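Local coordinates for protein microbial serine proteinases; subtilisin (Bacillus subtilis, PDB 2GKO) that probably hydrolyses peptide bonds in proteins as a cold-adapted subtilisin-type serine protease that holds several bound calcium ions, at residues A[119-122]-A[123-127]; A[2-5]-A[6-9]; A[39-42]-A[43-46]; A[54-58]-A[59-63]. One frame throughout, in Å; residues are numbered along the deposited sequence.

Contact 1: A[119-122]-A[123-127]; sequences IRHA and GDQAT
Q125 lies over H121, one helical turn further along, and brings its CG against a face of the imidazole. That carbon is 3.8 Å from the centroid of the H121 ring and 22° off the ring normal, displaced toward NE2: a CH-pi contact. The Q125 amide beyond it is turned nearly parallel to the H121 ring, the two planes 17° apart. H121 has CG anti to its own backbone N (chi1 -174°), which carries the imidazole along the helix toward Q125. With an alanine in place of Q125 the methylene over this face would be gone, and the imidazole would probably be freer to rock. The ring's nitrogens look elsewhere: NE2 is hydrogen-bonded to K52 NZ, and ND1 meets a water in the ring plane at 2.9 Å. All this rides on helix 112-129 of the subtilase alpha/beta fold, whose i to i+4 bonds run from G123 N to I119 O through A126 N to A122 O, while I119, A122 and A126 face strand 133-137. On the outer flank D124 OD1 accepts at 2.8 Å from that same water and at 2.6 Å from another, to which R120 NH1 donates. R120 NH1 and D124 OD1 stay 5.1 Å apart, so their opposite charges meet through water. Y154 meets both side chains, through a hydrogen bond with D124 OD2 and a cation-pi contact with R120.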
ATOM      1  N   ILE A 119      -1.133   4.658 -13.841  1.00  9.95           N
ATOM      2  CA  ILE A 119      -0.497   5.636 -12.976  1.00 10.85           C
ATOM      3  C   ILE A 119      -0.768   7.027 -13.534  1.00 10.95           C
ATOM      4  O   ILE A 119      -1.163   7.922 -12.818  1.00 11.79           O
ATOM      5  CB  ILE A 119       1.027   5.394 -12.863  1.00 10.02           C
ATOM      6  CG1 ILE A 119       1.324   4.055 -12.167  1.00 10.76           C
ATOM      7  CG2 ILE A 119       1.675   6.514 -12.066  1.00 12.05           C
ATOM      8  CD1 ILE A 119       2.737   3.624 -12.363  1.00 10.21           C
ATOM      9  N   ARG A 120      -0.526   7.206 -14.833  1.00 11.98           N
ATOM     10  CA  ARG A 120      -0.788   8.499 -15.442  1.00 12.22           C
ATOM     11  C   ARG A 120      -2.250   8.897 -15.318  1.00 11.66           C
ATOM     12  O   ARG A 120      -2.535  10.047 -15.039  1.00 12.25           O
ATOM     13  CB  ARG A 120      -0.360   8.517 -16.905  1.00 11.84           C
ATOM     14  CG  ARG A 120       1.153   8.400 -17.099  1.00 14.74           C
ATOM     15  CD  ARG A 120       1.560   8.384 -18.543  1.00 17.70           C
ATOM     16  NE  ARG A 120       1.017   9.560 -19.203  1.00 22.17           N
ATOM     17  CZ  ARG A 120       1.623  10.748 -19.271  1.00 23.85           C
ATOM     18  NH1 ARG A 120       0.998  11.752 -19.880  1.00 21.29           N
ATOM     19  NH2 ARG A 120       2.846  10.939 -18.744  1.00 22.96           N
ATOM     20  N   HIS A 121      -3.155   7.958 -15.543  1.00 11.93           N
ATOM     21  CA  HIS A 121      -4.581   8.240 -15.459  1.00 12.08           C
ATOM     22  C   HIS A 121      -4.990   8.704 -14.062  1.00 12.09           C
ATOM     23  O   HIS A 121      -5.763   9.646 -13.913  1.00 12.25           O
ATOM     24  CB  HIS A 121      -5.418   7.046 -15.910  1.00 12.34           C
ATOM     25  CG  HIS A 121      -6.886   7.344 -15.965  1.00 14.26           C
ATOM     26  ND1 HIS A 121      -7.415   8.314 -16.795  1.00 16.61           N
ATOM     27  CD2 HIS A 121      -7.924   6.865 -15.238  1.00 13.76           C
ATOM     28  CE1 HIS A 121      -8.724   8.381 -16.608  1.00 17.20           C
ATOM     29  NE2 HIS A 121      -9.057   7.512 -15.671  1.00 15.24           N
ATOM     30  N   ALA A 122      -4.430   8.077 -13.033  1.00 11.52           N
ATOM     31  CA  ALA A 122      -4.704   8.459 -11.664  1.00 12.11           C
ATOM     32  C   ALA A 122      -4.263   9.903 -11.439  1.00 12.23           C
ATOM     33  O   ALA A 122      -4.967  10.680 -10.829  1.00 12.51           O
ATOM     34  CB  ALA A 122      -3.995   7.526 -10.696  1.00 12.30           C
ATOM     35  N   GLY A 123      -3.082  10.259 -11.943  1.00 12.96           N
ATOM     36  CA  GLY A 123      -2.609  11.636 -11.862  1.00 13.37           C
ATOM     37  C   GLY A 123      -3.520  12.604 -12.603  1.00 13.18           C
ATOM     38  O   GLY A 123      -3.812  13.686 -12.083  1.00 13.27           O
ATOM     39  N   ASP A 124      -3.980  12.213 -13.782  1.00 13.95           N
ATOM     40  CA  ASP A 124      -4.848  13.058 -14.599  1.00 13.68           C
ATOM     41  C   ASP A 124      -6.188  13.267 -13.911  1.00 14.37           C
ATOM     42  O   ASP A 124      -6.772  14.356 -13.993  1.00 14.96           O
ATOM     43  CB  ASP A 124      -5.043  12.455 -15.988  1.00 13.88           C
ATOM     44  CG  ASP A 124      -3.795  12.551 -16.834  1.00 14.68           C
ATOM     45  OD1 ASP A 124      -3.690  11.778 -17.793  1.00 19.24           O
ATOM     46  OD2 ASP A 124      -2.884  13.373 -16.598  1.00 16.32           O
ATOM     47  N   GLN A 125      -6.653  12.240 -13.212  1.00 13.61           N
ATOM     48  CA  GLN A 125      -7.905  12.310 -12.453  1.00 13.43           C
ATOM     49  C   GLN A 125      -7.746  13.188 -11.220  1.00 13.80           C
ATOM     50  O   GLN A 125      -8.654  13.942 -10.863  1.00 13.66           O
ATOM     51  CB  GLN A 125      -8.363  10.894 -12.048  1.00 13.43           C
ATOM     52  CG  GLN A 125      -8.892  10.067 -13.184  1.00 13.67           C
ATOM     53  CD  GLN A 125     -10.247  10.527 -13.647  1.00 13.96           C
ATOM     54  OE1 GLN A 125     -11.216  10.334 -12.939  1.00 14.44           O
ATOM     55  NE2 GLN A 125     -10.318  11.179 -14.813  1.00 16.26           N
ATOM     56  N   ALA A 126      -6.594  13.103 -10.556  1.00 13.24           N
ATOM     57  CA  ALA A 126      -6.315  13.963  -9.419  1.00 14.04           C
ATOM     58  C   ALA A 126      -6.453  15.412  -9.866  1.00 14.53           C
ATOM     59  O   ALA A 126      -7.047  16.226  -9.184  1.00 14.76           O
ATOM     60  CB  ALA A 126      -4.923  13.708  -8.873  1.00 14.16           C
ATOM     61  N   THR A 127      -5.906  15.706 -11.041  1.00 15.66           N
ATOM     62  CA  THR A 127      -5.908  17.076 -11.576  1.00 16.45           C
ATOM     63  C   THR A 127      -7.309  17.488 -12.004  1.00 16.75           C
ATOM     64  O   THR A 127      -7.784  18.545 -11.599  1.00 16.55           O
ATOM     65  CB  THR A 127      -4.962  17.153 -12.772  1.00 17.00           C
ATOM     66  OG1 THR A 127      -3.629  16.845 -12.350  1.00 17.09           O
ATOM     67  CG2 THR A 127      -4.881  18.577 -13.315  1.00 16.22           C
TER
HETATM   68  O   HOH W   1      -1.993  11.179 -19.647  1.00 21.57           O
HETATM   69  O   HOH W   2      -5.654   9.925 -18.486  1.00 28.07           O

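Contact 2: A[2-5]-A[6-9]; sequences ASQS and TPWG
Q4 reaches over P7 where the N-terminal segment turns into helix 8-14, with P7 in the N-cap position. W8 begins the first turn, so this is a helix entry in which a side chain from three or four residues back attends to the start of the helix. The van der Waals part is light: the amide nitrogen Q4 NE2 rests 3.5 Å from P7 CA and 3.9 Å from P7 CB, the glutamine chain passing obliquely across the pyrrolidine. It gets that far because its chain is extended beyond CG (chi2 -175°). A second van der Waals touch comes from the backbone, S5 O lying 3.5 Å from P7 CD. Q4 and P7 both also pack on Y234 of strand 233-236, and P7 on V89.

Polar interactions are mostly made with the rest of the fold. T6 OG1 is hydrogen-bonded to L19 O, and T6 O to K11 NZ in helix 8-14. W8 NE1 is hydrogen-bonded to A231 O, which holds the indole N-H to the backbone just before strand 233-236, while S3 N pairs with Y234 OH and the S5 backbone with that of Y90. Between the two segments themselves the polar link goes through solvent. A backbone N-H in the first turn of a helix has no carbonyl one turn earlier within the helix to give to; the one on W8 turns to a water instead. That single water oxygen accepts from W8 N at 3.0 Å and from Q4 NE2 at 2.6 Å.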
ATOM      1  N   ALA A   2     -17.211 -12.152   8.098  1.00 31.05           N
ATOM      2  CA  ALA A   2     -15.778 -12.296   8.383  1.00 30.01           C
ATOM      3  C   ALA A   2     -15.603 -13.053   9.685  1.00 29.20           C
ATOM      4  O   ALA A   2     -16.487 -13.034  10.537  1.00 29.41           O
ATOM      5  CB  ALA A   2     -15.103 -10.927   8.475  1.00 29.54           C
ATOM      6  N   SER A   3     -14.475 -13.733   9.828  1.00 27.95           N
ATOM      7  CA  SER A   3     -14.110 -14.366  11.100  1.00 27.01           C
ATOM      8  C   SER A   3     -13.210 -13.447  11.936  1.00 25.99           C
ATOM      9  O   SER A   3     -12.861 -13.780  13.071  1.00 26.24           O
ATOM     10  CB  SER A   3     -13.421 -15.716  10.853  1.00 26.99           C
ATOM     11  OG  SER A   3     -12.254 -15.580  10.057  1.00 26.69           O
ATOM     12  N   GLN A   4     -12.812 -12.312  11.355  1.00 24.59           N
ATOM     13  CA  GLN A   4     -12.078 -11.264  12.060  1.00 22.99           C
ATOM     14  C   GLN A   4     -12.619  -9.899  11.675  1.00 22.31           C
ATOM     15  O   GLN A   4     -12.951  -9.655  10.518  1.00 22.46           O
ATOM     16  CB  GLN A   4     -10.573 -11.329  11.754  1.00 22.88           C
ATOM     17  CG  GLN A   4      -9.992 -12.732  11.813  1.00 22.47           C
ATOM     18  CD  GLN A   4      -8.479 -12.770  11.635  1.00 20.10           C
ATOM     19  OE1 GLN A   4      -7.926 -13.780  11.162  1.00 21.91           O
ATOM     20  NE2 GLN A   4      -7.809 -11.708  12.050  1.00 18.94           N
ATOM     21  N   SER A   5     -12.748  -9.018  12.653  1.00 20.63           N
ATOM     22  CA  SER A   5     -13.140  -7.634  12.410  1.00 19.54           C
ATOM     23  C   SER A   5     -11.901  -6.786  12.170  1.00 17.81           C
ATOM     24  O   SER A   5     -11.840  -6.027  11.213  1.00 16.71           O
ATOM     25  CB  SER A   5     -13.925  -7.076  13.604  1.00 19.65           C
ATOM     26  OG  SER A   5     -15.113  -7.838  13.810  1.00 22.61           O
ATOM     27  N   THR A   6     -10.917  -6.920  13.060  1.00 16.52           N
ATOM     28  CA  THR A   6      -9.678  -6.158  13.013  1.00 16.10           C
ATOM     29  C   THR A   6      -8.522  -7.133  13.126  1.00 15.30           C
ATOM     30  O   THR A   6      -8.118  -7.553  14.207  1.00 14.41           O
ATOM     31  CB  THR A   6      -9.636  -5.111  14.112  1.00 16.60           C
ATOM     32  OG1 THR A   6      -9.915  -5.743  15.375  1.00 17.39           O
ATOM     33  CG2 THR A   6     -10.773  -4.109  13.897  1.00 17.21           C
ATOM     34  N   PRO A   7      -8.026  -7.557  11.974  1.00 13.77           N
ATOM     35  CA  PRO A   7      -6.821  -8.379  11.908  1.00 13.05           C
ATOM     36  C   PRO A   7      -5.619  -7.816  12.648  1.00 11.67           C
ATOM     37  O   PRO A   7      -5.540  -6.620  12.936  1.00 11.21           O
ATOM     38  CB  PRO A   7      -6.548  -8.400  10.405  1.00 12.40           C
ATOM     39  CG  PRO A   7      -7.907  -8.363   9.813  1.00 12.74           C
ATOM     40  CD  PRO A   7      -8.617  -7.352  10.637  1.00 13.29           C
ATOM     41  N   TRP A   8      -4.648  -8.679  12.935  1.00 12.05           N
ATOM     42  CA  TRP A   8      -3.503  -8.267  13.758  1.00 11.98           C
ATOM     43  C   TRP A   8      -2.811  -7.032  13.227  1.00 12.24           C
ATOM     44  O   TRP A   8      -2.415  -6.133  13.971  1.00 11.96           O
ATOM     45  CB  TRP A   8      -2.493  -9.417  13.963  1.00 12.66           C
ATOM     46  CG  TRP A   8      -1.501  -9.610  12.842  1.00 11.16           C
ATOM     47  CD1 TRP A   8      -1.593 -10.513  11.823  1.00 11.33           C
ATOM     48  CD2 TRP A   8      -0.259  -8.916  12.650  1.00 11.19           C
ATOM     49  NE1 TRP A   8      -0.498 -10.406  10.999  1.00  9.60           N
ATOM     50  CE2 TRP A   8       0.329  -9.421  11.473  1.00 10.42           C
ATOM     51  CE3 TRP A   8       0.408  -7.891  13.341  1.00 11.22           C
ATOM     52  CZ2 TRP A   8       1.558  -8.960  10.996  1.00 11.01           C
ATOM     53  CZ3 TRP A   8       1.620  -7.422  12.866  1.00 12.39           C
ATOM     54  CH2 TRP A   8       2.187  -7.964  11.692  1.00 13.53           C
ATOM     55  N   GLY A   9      -2.686  -6.920  11.907  1.00 11.57           N
ATOM     56  CA  GLY A   9      -1.999  -5.767  11.360  1.00 11.49           C
ATOM     57  C   GLY A   9      -2.780  -4.461  11.475  1.00 10.90           C
ATOM     58  O   GLY A   9      -2.183  -3.396  11.578  1.00 11.52           O
TER
HETATM   59  O   HOH W   3      -5.227 -11.524  12.283  1.00 11.44           O

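Contact 3: A[39-42]-A[43-46]; sequences TNHP and DLSN
H41 and D43 meet at the tight end of this turn, where D43 N donates to H41 ND1 at 3.1 Å. The N-H comes in the ring plane, and since it is the donor, ND1 must be the acceptor, which fits NE2 donating to G241 O. The H41 ring also meets the Y242 ring edge-to-face. The backbone carbonyl of H41 is gripped twice: S45 N comes almost straight on to it at 2.9 Å (C=O...N 173°), while L44 N, also at 2.9 Å, sits above the carbonyl plane. The L44 bond closes a type I turn over P42 and D43. Replacing H41 by an alanine would probably leave D43 N and G241 O without their partner and open a gap beside Y242. The other side is looser. S45 OG makes at most a weak bond to T39 O at 3.3 Å, and a water ties it to N40 OD1; a second water bridges P42 O and N46 N. Within the fold, the turn belongs to the loop between strands 29-34 and 48-53: L44 packs on T73 and L80 of helix 71-80, T39 on V48 and C51 of strand 48-53, and H41, D43 and L44 all touch T236 of strand 233-236.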
ATOM      1  N   THR A  39     -15.831  -5.526  -6.662  1.00 12.68           N
ATOM      2  CA  THR A  39     -16.573  -4.336  -6.250  1.00 13.51           C
ATOM      3  C   THR A  39     -17.937  -4.686  -5.614  1.00 13.32           C
ATOM      4  O   THR A  39     -18.629  -3.804  -5.139  1.00 13.29           O
ATOM      5  CB  THR A  39     -16.816  -3.404  -7.471  1.00 14.23           C
ATOM      6  OG1 THR A  39     -17.439  -4.136  -8.533  1.00 15.48           O
ATOM      7  CG2 THR A  39     -15.511  -2.896  -8.042  1.00 15.55           C
ATOM      8  N   ASN A  40     -18.315  -5.956  -5.635  1.00 12.60           N
ATOM      9  CA  ASN A  40     -19.485  -6.410  -4.904  1.00 12.92           C
ATOM     10  C   ASN A  40     -19.151  -7.058  -3.579  1.00 12.37           C
ATOM     11  O   ASN A  40     -20.059  -7.564  -2.911  1.00 12.63           O
ATOM     12  CB  ASN A  40     -20.268  -7.398  -5.736  1.00 13.28           C
ATOM     13  CG  ASN A  40     -20.825  -6.765  -6.994  1.00 18.31           C
ATOM     14  OD1 ASN A  40     -21.316  -5.636  -6.954  1.00 21.93           O
ATOM     15  ND2 ASN A  40     -20.741  -7.476  -8.115  1.00 22.53           N
ATOM     16  N   HIS A  41     -17.883  -7.044  -3.167  1.00 11.03           N
ATOM     17  CA  HIS A  41     -17.555  -7.622  -1.875  1.00 11.25           C
ATOM     18  C   HIS A  41     -18.295  -6.779  -0.849  1.00 10.47           C
ATOM     19  O   HIS A  41     -18.211  -5.549  -0.864  1.00  9.72           O
ATOM     20  CB  HIS A  41     -16.064  -7.592  -1.577  1.00 11.01           C
ATOM     21  CG  HIS A  41     -15.677  -8.455  -0.422  1.00 10.26           C
ATOM     22  ND1 HIS A  41     -16.006  -8.136   0.878  1.00 11.08           N
ATOM     23  CD2 HIS A  41     -15.075  -9.663  -0.376  1.00 10.13           C
ATOM     24  CE1 HIS A  41     -15.568  -9.094   1.678  1.00 11.03           C
ATOM     25  NE2 HIS A  41     -14.984 -10.024   0.943  1.00 10.67           N
ATOM     26  N   PRO A  42     -19.015  -7.413   0.078  1.00 11.26           N
ATOM     27  CA  PRO A  42     -19.790  -6.639   1.052  1.00 11.80           C
ATOM     28  C   PRO A  42     -18.996  -5.658   1.894  1.00 11.30           C
ATOM     29  O   PRO A  42     -19.549  -4.678   2.353  1.00 11.82           O
ATOM     30  CB  PRO A  42     -20.404  -7.710   1.977  1.00 12.59           C
ATOM     31  CG  PRO A  42     -19.955  -8.994   1.516  1.00 14.10           C
ATOM     32  CD  PRO A  42     -19.216  -8.857   0.209  1.00 11.81           C
ATOM     33  N   ASP A  43     -17.718  -5.933   2.114  1.00 10.67           N
ATOM     34  CA  ASP A  43     -16.886  -5.049   2.918  1.00 10.17           C
ATOM     35  C   ASP A  43     -16.149  -4.004   2.092  1.00 10.61           C
ATOM     36  O   ASP A  43     -15.420  -3.209   2.657  1.00  9.18           O
ATOM     37  CB  ASP A  43     -15.846  -5.846   3.695  1.00 10.40           C
ATOM     38  CG  ASP A  43     -16.448  -6.912   4.572  1.00 12.52           C
ATOM     39  OD1 ASP A  43     -17.651  -6.824   4.914  1.00 12.26           O
ATOM     40  OD2 ASP A  43     -15.772  -7.873   4.951  1.00 11.69           O
ATOM     41  N   LEU A  44     -16.385  -3.983   0.783  1.00 10.63           N
ATOM     42  CA  LEU A  44     -15.751  -2.985  -0.118  1.00 10.72           C
ATOM     43  C   LEU A  44     -16.718  -2.169  -0.943  1.00 11.47           C
ATOM     44  O   LEU A  44     -16.411  -1.048  -1.299  1.00 10.73           O
ATOM     45  CB  LEU A  44     -14.778  -3.670  -1.086  1.00 10.71           C
ATOM     46  CG  LEU A  44     -13.615  -4.430  -0.467  1.00 10.72           C
ATOM     47  CD1 LEU A  44     -12.836  -5.188  -1.534  1.00 10.80           C
ATOM     48  CD2 LEU A  44     -12.705  -3.462   0.247  1.00 12.06           C
ATOM     49  N   SER A  45     -17.896  -2.723  -1.219  1.00 12.33           N
ATOM     50  CA  SER A  45     -18.805  -2.184  -2.227  1.00 12.83           C
ATOM     51  C   SER A  45     -19.169  -0.724  -1.998  1.00 12.59           C
ATOM     52  O   SER A  45     -19.250   0.075  -2.931  1.00 12.22           O
ATOM     53  CB  SER A  45     -20.082  -3.025  -2.245  1.00 13.08           C
ATOM     54  OG  SER A  45     -20.991  -2.503  -3.207  1.00 18.15           O
ATOM     55  N   ASN A  46     -19.392  -0.372  -0.748  1.00 14.16           N
ATOM     56  CA  ASN A  46     -19.820   0.968  -0.424  1.00 14.35           C
ATOM     57  C   ASN A  46     -18.734   2.023  -0.606  1.00 12.63           C
ATOM     58  O   ASN A  46     -19.032   3.219  -0.617  1.00 12.60           O
ATOM     59  CB  ASN A  46     -20.330   1.011   1.005  1.00 15.69           C
ATOM     60  CG  ASN A  46     -21.810   1.350   1.078  1.00 21.86           C
ATOM     61  OD1 ASN A  46     -22.657   0.726   0.417  1.00 29.28           O
ATOM     62  ND2 ASN A  46     -22.128   2.324   1.904  1.00 28.13           N
TER
HETATM   63  O   HOH W   4     -22.242  -3.867  -5.220  1.00 25.71           O
HETATM   64  O   HOH W   5     -19.419  -2.047   1.736  1.00 22.28           O

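Contact 4: A[54-58]-A[59-63]; sequences FTVGT and NFTDN
F54 lies alongside F60, both side chains heading the same way, and can be followed outward from its CB. That carbon passes at the margin of N59 O, and CG begins to run under F60 CB. At CD1 the ring is met by N59 O at 3.5 Å and by F60 CB at 3.7 Å; CE1 and then CZ come against the F60 ring, with CE1 3.7 Å from F60 CD1. Taken as a whole, the F54 ring carries F60 CB over its centre, 13° off the ring normal, a CH-pi contact. The planes of the F54 and F60 rings are inclined at 42°, an oblique pairing. F60 has CG between its backbone N and carbonyl carbon (chi1 63°), which keeps its ring next to F54 and lets it go on to K52 and H121. The residues form the loop of a beta hairpin that joins strand 48-53 to the antiparallel strand 61-62, with a cis peptide before N59; T61 pairs with D53 through the backbone. Inward, the F54 ring packs on E117 and A118 of helix 112-129 and meets Y101. Waters span the loop. One, in the plane of the F54 ring at its edge, donates to F54 O and to N59 O, the latter at 2.7 Å. Another donates to V56 O at 2.6 Å and more loosely to T58 O, and accepts from T61 OG1 at 2.9 Å.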
ATOM      1  N   PHE A  54      -7.268  -1.450 -17.284  1.00 12.45           N
ATOM      2  CA  PHE A  54      -6.187  -1.032 -18.176  1.00 13.21           C
ATOM      3  C   PHE A  54      -5.543  -2.190 -18.926  1.00 14.45           C
ATOM      4  O   PHE A  54      -4.601  -1.966 -19.709  1.00 14.00           O
ATOM      5  CB  PHE A  54      -5.149  -0.254 -17.378  1.00 12.21           C
ATOM      6  CG  PHE A  54      -5.657   1.055 -16.882  1.00 12.69           C
ATOM      7  CD1 PHE A  54      -5.423   2.224 -17.597  1.00 14.23           C
ATOM      8  CD2 PHE A  54      -6.425   1.129 -15.725  1.00 13.58           C
ATOM      9  CE1 PHE A  54      -5.902   3.418 -17.150  1.00 13.47           C
ATOM     10  CE2 PHE A  54      -6.889   2.331 -15.277  1.00 13.52           C
ATOM     11  CZ  PHE A  54      -6.647   3.476 -15.987  1.00 14.50           C
ATOM     12  N   THR A  55      -6.087  -3.398 -18.776  1.00 15.97           N
ATOM     13  CA  THR A  55      -5.536  -4.590 -19.419  1.00 17.98           C
ATOM     14  C   THR A  55      -6.288  -5.007 -20.674  1.00 21.37           C
ATOM     15  O   THR A  55      -5.862  -5.930 -21.352  1.00 23.66           O
ATOM     16  CB  THR A  55      -5.496  -5.771 -18.436  1.00 17.25           C
ATOM     17  OG1 THR A  55      -6.823  -6.291 -18.199  1.00 14.96           O
ATOM     18  CG2 THR A  55      -4.928  -5.346 -17.107  1.00 15.48           C
ATOM     19  N   VAL A  56      -7.410  -4.346 -20.933  1.00 24.67           N
ATOM     20  CA  VAL A  56      -8.240  -4.600 -22.090  1.00 27.30           C
ATOM     21  C   VAL A  56      -8.368  -3.264 -22.808  1.00 29.89           C
ATOM     22  O   VAL A  56      -8.797  -2.243 -22.207  1.00 30.48           O
ATOM     23  CB  VAL A  56      -9.629  -5.140 -21.705  1.00 26.78           C
ATOM     24  CG1 VAL A  56     -10.545  -5.205 -22.939  1.00 28.51           C
ATOM     25  CG2 VAL A  56      -9.493  -6.522 -21.066  1.00 26.61           C
ATOM     26  N   GLY A  57      -7.967  -3.302 -24.084  1.00 32.48           N
ATOM     27  CA  GLY A  57      -7.839  -2.137 -24.951  1.00 34.07           C
ATOM     28  C   GLY A  57      -6.725  -1.199 -24.540  1.00 35.10           C
ATOM     29  O   GLY A  57      -5.951  -1.482 -23.622  1.00 36.42           O
ATOM     30  N   THR A  58      -6.598  -0.103 -25.277  1.00 36.36           N
ATOM     31  CA  THR A  58      -6.199   1.155 -24.659  1.00 36.47           C
ATOM     32  C   THR A  58      -7.483   1.969 -24.608  1.00 35.53           C
ATOM     33  O   THR A  58      -8.493   1.609 -25.231  1.00 36.69           O
ATOM     34  CB  THR A  58      -5.102   1.920 -25.433  1.00 37.02           C
ATOM     35  OG1 THR A  58      -5.289   1.784 -26.852  1.00 39.01           O
ATOM     36  CG2 THR A  58      -3.703   1.345 -25.142  1.00 38.09           C
ATOM     37  N   ASN A  59      -7.487   3.016 -23.807  1.00 33.73           N
ATOM     38  CA  ASN A  59      -6.497   3.199 -22.761  1.00 31.73           C
ATOM     39  C   ASN A  59      -6.963   2.309 -21.598  1.00 28.77           C
ATOM     40  O   ASN A  59      -6.181   1.574 -20.974  1.00 28.58           O
ATOM     41  CB  ASN A  59      -6.455   4.675 -22.395  1.00 32.75           C
ATOM     42  CG  ASN A  59      -5.932   5.546 -23.551  1.00 34.19           C
ATOM     43  OD1 ASN A  59      -4.766   5.945 -23.560  1.00 38.30           O
ATOM     44  ND2 ASN A  59      -6.792   5.814 -24.539  1.00 37.40           N
ATOM     45  N   PHE A  60      -8.269   2.353 -21.371  1.00 25.17           N
ATOM     46  CA  PHE A  60      -8.932   1.484 -20.403  1.00 22.20           C
ATOM     47  C   PHE A  60     -10.397   1.287 -20.767  1.00 20.73           C
ATOM     48  O   PHE A  60     -10.985   2.081 -21.516  1.00 20.45           O
ATOM     49  CB  PHE A  60      -8.820   2.089 -19.001  1.00 21.46           C
ATOM     50  CG  PHE A  60      -9.516   3.421 -18.844  1.00 19.66           C
ATOM     51  CD1 PHE A  60      -8.822   4.609 -19.071  1.00 20.17           C
ATOM     52  CD2 PHE A  60     -10.849   3.488 -18.459  1.00 17.89           C
ATOM     53  CE1 PHE A  60      -9.454   5.834 -18.927  1.00 19.62           C
ATOM     54  CE2 PHE A  60     -11.490   4.713 -18.310  1.00 18.10           C
ATOM     55  CZ  PHE A  60     -10.786   5.895 -18.547  1.00 19.65           C
ATOM     56  N   THR A  61     -10.985   0.234 -20.208  1.00 18.37           N
ATOM     57  CA  THR A  61     -12.420   0.004 -20.248  1.00 17.17           C
ATOM     58  C   THR A  61     -12.977   0.443 -18.903  1.00 16.09           C
ATOM     59  O   THR A  61     -12.537  -0.036 -17.876  1.00 14.73           O
ATOM     60  CB  THR A  61     -12.702  -1.478 -20.498  1.00 16.85           C
ATOM     61  OG1 THR A  61     -12.168  -1.862 -21.780  1.00 18.25           O
ATOM     62  CG2 THR A  61     -14.191  -1.754 -20.596  1.00 17.78           C
ATOM     63  N   ASP A  62     -13.922   1.367 -18.937  1.00 15.83           N
ATOM     64  CA  ASP A  62     -14.570   1.898 -17.756  1.00 15.73           C
ATOM     65  C   ASP A  62     -15.626   0.947 -17.236  1.00 15.89           C
ATOM     66  O   ASP A  62     -16.107   0.085 -17.981  1.00 15.83           O
ATOM     67  CB  ASP A  62     -15.215   3.257 -18.063  1.00 15.79           C
ATOM     68  CG  ASP A  62     -15.270   4.149 -16.864  1.00 17.90           C
ATOM     69  OD1 ASP A  62     -15.699   5.308 -17.006  1.00 18.85           O
ATOM     70  OD2 ASP A  62     -14.889   3.779 -15.720  1.00 14.01           O
ATOM     71  N   ASN A  63     -15.944   1.097 -15.942  1.00 15.70           N
ATOM     72  CA  ASN A  63     -16.955   0.286 -15.270  1.00 16.28           C
ATOM     73  C   ASN A  63     -16.621  -1.196 -15.331  1.00 15.05           C
ATOM     74  O   ASN A  63     -17.507  -2.053 -15.470  1.00 15.48           O
ATOM     75  CB  ASN A  63     -18.350   0.561 -15.864  1.00 17.06           C
ATOM     76  CG  ASN A  63     -18.769   2.017 -15.709  1.00 19.73           C
ATOM     77  OD1 ASN A  63     -18.826   2.547 -14.599  1.00 24.71           O
ATOM     78  ND2 ASN A  63     -19.080   2.663 -16.832  1.00 23.20           N
TER
HETATM   79  O   HOH W   6      -3.615   0.644 -20.680  1.00 19.01           O
HETATM   80  O   HOH W   7     -10.193  -0.392 -23.344  1.00 76.01           O

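How the contacts relate
Contact 4 is the most exposed of the four, a surface hairpin loop; the other three are partly buried. Contacts 1 and 4 share a border: H121 CE1 comes within 3.5 Å of F60 CE1, and F54 also reaches H121, so the loop of contact 4 leans on helix 112-129. Contacts 2 and 3 do not touch each other, but both rest on strand 233-236. Their chemistry differs with place. Contact 1 combines regular helical bonds with a methylene over an imidazole, contact 3 centres on one doubly bonded carbonyl and a histidine acceptor, contact 4 on aromatic packing, and contact 2 on a water-bridged helix start, about 32 Å from contact 1 between centres.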